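Local coordinates for transcription antitermination protein NusB (Thermotoga maritima, PDB 1TZV) that probably binds the boxA sequence of ribosomal RNA operon transcripts and takes part in transcription antitermination, at residues R7-V12 / T89-F94. Sequence-based numbering, arbitrary orientation.
Sequences RMRLAV and TYELLF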
loop_
_atom_site.group_PDB
_atom_site.type_symbol
_atom_site.label_atom_id
_atom_site.label_comp_id
_atom_site.label_asym_id
_atom_site.label_seq_id
_atom_site.Cartn_x
_atom_site.Cartn_y
_atom_site.Cartn_z
ATOM N N ARG A 7 3.707 11.192 -3.258
ATOM C CA ARG A 7 4.435 11.450 -2.022
ATOM C C ARG A 7 3.578 11.100 -0.802
ATOM O O ARG A 7 4.087 10.572 0.188
ATOM C CB ARG A 7 4.922 12.915 -1.970
ATOM C CG ARG A 7 5.898 13.194 -0.831
ATOM C CD ARG A 7 6.783 14.438 -1.048
ATOM N NE ARG A 7 7.743 14.567 0.047
ATOM C CZ ARG A 7 7.577 15.339 1.117
ATOM N NH1 ARG A 7 8.504 15.364 2.068
ATOM N NH2 ARG A 7 6.504 16.109 1.226
ATOM N N MET A 8 2.289 11.398 -0.878
ATOM C CA MET A 8 1.364 11.060 0.199
ATOM C C MET A 8 1.420 9.533 0.379
ATOM O O MET A 8 1.598 9.044 1.498
ATOM C CB MET A 8 -0.057 11.501 -0.191
ATOM C CG MET A 8 -1.184 11.139 0.785
ATOM S SD MET A 8 -1.713 9.410 0.814
ATOM C CE MET A 8 -2.513 9.274 -0.803
ATOM N N ARG A 9 1.286 8.787 -0.720
ATOM C CA ARG A 9 1.293 7.334 -0.644
ATOM C C ARG A 9 2.619 6.788 -0.145
ATOM O O ARG A 9 2.638 5.784 0.581
ATOM C CB ARG A 9 0.956 6.701 -1.997
ATOM C CG ARG A 9 0.662 5.219 -1.888
ATOM C CD ARG A 9 0.524 4.554 -3.235
ATOM N NE ARG A 9 -0.659 4.957 -3.989
ATOM C CZ ARG A 9 -0.635 5.775 -5.030
ATOM N NH1 ARG A 9 0.503 6.313 -5.448
ATOM N NH2 ARG A 9 -1.748 5.995 -5.706
ATOM N N LEU A 10 3.722 7.427 -0.527
ATOM C CA LEU A 10 5.028 6.970 -0.062
ATOM C C LEU A 10 5.155 7.139 1.449
ATOM O O LEU A 10 5.829 6.351 2.103
ATOM C CB LEU A 10 6.168 7.722 -0.756
ATOM C CG LEU A 10 6.722 7.138 -2.059
ATOM C CD1 LEU A 10 7.747 8.122 -2.605
ATOM C CD2 LEU A 10 7.341 5.744 -1.834
ATOM N N ALA A 11 4.521 8.164 2.014
ATOM C CA ALA A 11 4.595 8.358 3.472
ATOM C C ALA A 11 3.897 7.181 4.165
ATOM O O ALA A 11 4.353 6.698 5.209
ATOM C CB ALA A 11 3.930 9.686 3.879
ATOM N N VAL A 12 2.773 6.739 3.596
ATOM C CA VAL A 12 2.040 5.596 4.133
ATOM C C VAL A 12 2.957 4.364 4.064
ATOM O O VAL A 12 3.101 3.621 5.042
ATOM C CB VAL A 12 0.733 5.353 3.321
ATOM C CG1 VAL A 12 0.074 4.089 3.790
ATOM C CG2 VAL A 12 -0.218 6.533 3.485
ATOM N N THR A 89 -3.615 -3.152 -2.000
ATOM C CA THR A 89 -4.886 -3.867 -1.822
ATOM C C THR A 89 -5.858 -2.953 -1.076
ATOM O O THR A 89 -7.040 -2.851 -1.450
ATOM C CB THR A 89 -4.649 -5.200 -1.083
ATOM O OG1 THR A 89 -3.810 -6.017 -1.906
ATOM C CG2 THR A 89 -5.970 -5.971 -0.854
ATOM N N TYR A 90 -5.381 -2.256 -0.052
ATOM C CA TYR A 90 -6.215 -1.320 0.673
ATOM C C TYR A 90 -6.746 -0.268 -0.300
ATOM O O TYR A 90 -7.943 0.036 -0.326
ATOM C CB TYR A 90 -5.401 -0.613 1.768
ATOM C CG TYR A 90 -6.118 0.618 2.280
ATOM C CD1 TYR A 90 -7.221 0.505 3.150
ATOM C CD2 TYR A 90 -5.811 1.880 1.770
ATOM C CE1 TYR A 90 -7.997 1.621 3.472
ATOM C CE2 TYR A 90 -6.587 3.003 2.088
ATOM C CZ TYR A 90 -7.675 2.853 2.932
ATOM O OH TYR A 90 -8.485 3.940 3.198
ATOM N N GLU A 91 -5.861 0.311 -1.102
ATOM C CA GLU A 91 -6.264 1.351 -2.028
ATOM C C GLU A 91 -7.271 0.826 -3.056
ATOM O O GLU A 91 -8.282 1.495 -3.347
ATOM C CB GLU A 91 -5.025 1.944 -2.714
ATOM C CG GLU A 91 -5.333 3.182 -3.513
ATOM C CD GLU A 91 -4.074 3.807 -4.070
ATOM O OE1 GLU A 91 -3.698 3.461 -5.211
ATOM O OE2 GLU A 91 -3.455 4.622 -3.375
ATOM N N LEU A 92 -7.005 -0.347 -3.603
ATOM C CA LEU A 92 -7.901 -0.990 -4.569
ATOM C C LEU A 92 -9.322 -1.159 -3.996
ATOM O O LEU A 92 -10.333 -0.810 -4.637
ATOM C CB LEU A 92 -7.367 -2.381 -4.889
ATOM C CG LEU A 92 -7.061 -2.984 -6.249
ATOM C CD1 LEU A 92 -5.663 -3.597 -6.229
ATOM C CD2 LEU A 92 -8.087 -4.061 -6.543
ATOM N N LEU A 93 -9.411 -1.691 -2.785
ATOM C CA LEU A 93 -10.705 -1.964 -2.174
ATOM C C LEU A 93 -11.450 -0.788 -1.585
ATOM O O LEU A 93 -12.683 -0.716 -1.698
ATOM C CB LEU A 93 -10.536 -2.991 -1.052
ATOM C CG LEU A 93 -10.027 -4.378 -1.409
ATOM C CD1 LEU A 93 -9.702 -5.128 -0.119
ATOM C CD2 LEU A 93 -11.084 -5.105 -2.232
ATOM N N PHE A 94 -10.722 0.143 -0.981
ATOM C CA PHE A 94 -11.337 1.223 -0.226
ATOM C C PHE A 94 -11.269 2.647 -0.698
ATOM O O PHE A 94 -12.049 3.490 -0.238
ATOM C CB PHE A 94 -10.789 1.165 1.203
ATOM C CG PHE A 94 -11.095 -0.121 1.909
ATOM C CD1 PHE A 94 -12.371 -0.360 2.400
ATOM C CD2 PHE A 94 -10.130 -1.113 2.050
ATOM C CE1 PHE A 94 -12.680 -1.570 3.025
ATOM C CE2 PHE A 94 -10.426 -2.324 2.671
ATOM C CZ PHE A 94 -11.709 -2.555 3.158
#
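R9 and E91 meet in a buried salt bridge that joins two helices of the all-helical NusB fold, helix 5-19 and helix 79-94, close to the centre of the chain. The backbones stand well apart, with 9.7 Å between the CA atoms of R9 and E91, so only long side chains can span the gap. Along 7-12, M8 sends its thioether partway in the same direction but stops short of the second helix; its side chain rests against D46 of helix 41-56. R9 follows and makes the bridge. Its chain leaves the helix extended and then bends at chi3 (-68°), which presents NE and NH2 together to the carboxylate. NE donates to E91 OE2 at 2.9 Å, nearly in the guanidinium plane, while NH2 reaches E91 OE1 at 3.2 Å and also shares OE2. Arginine suits this place because its two neighbouring N-H groups can hold both oxygens side-on; an alanine here would probably leave the E91 carboxylate without its counter-charge in the protein interior. V12, a nonpolar residue suited to a helix-helix interior, packs on Y50 and I51 of helix 41-56. Glutamate suits position 91 because its chain, extended beyond CG, carries two oxygens far enough across to take R9 as well as Y50 OH, bonded to OE2, and T103 OG1, bonded to OE1; these hydroxyls help fix the carboxylate's rotation. The guanidinium and carboxylate planes are turned 63° apart, and NE and NH2 approach E91 OE2 from opposite faces of the carboxylate, both on its syn side.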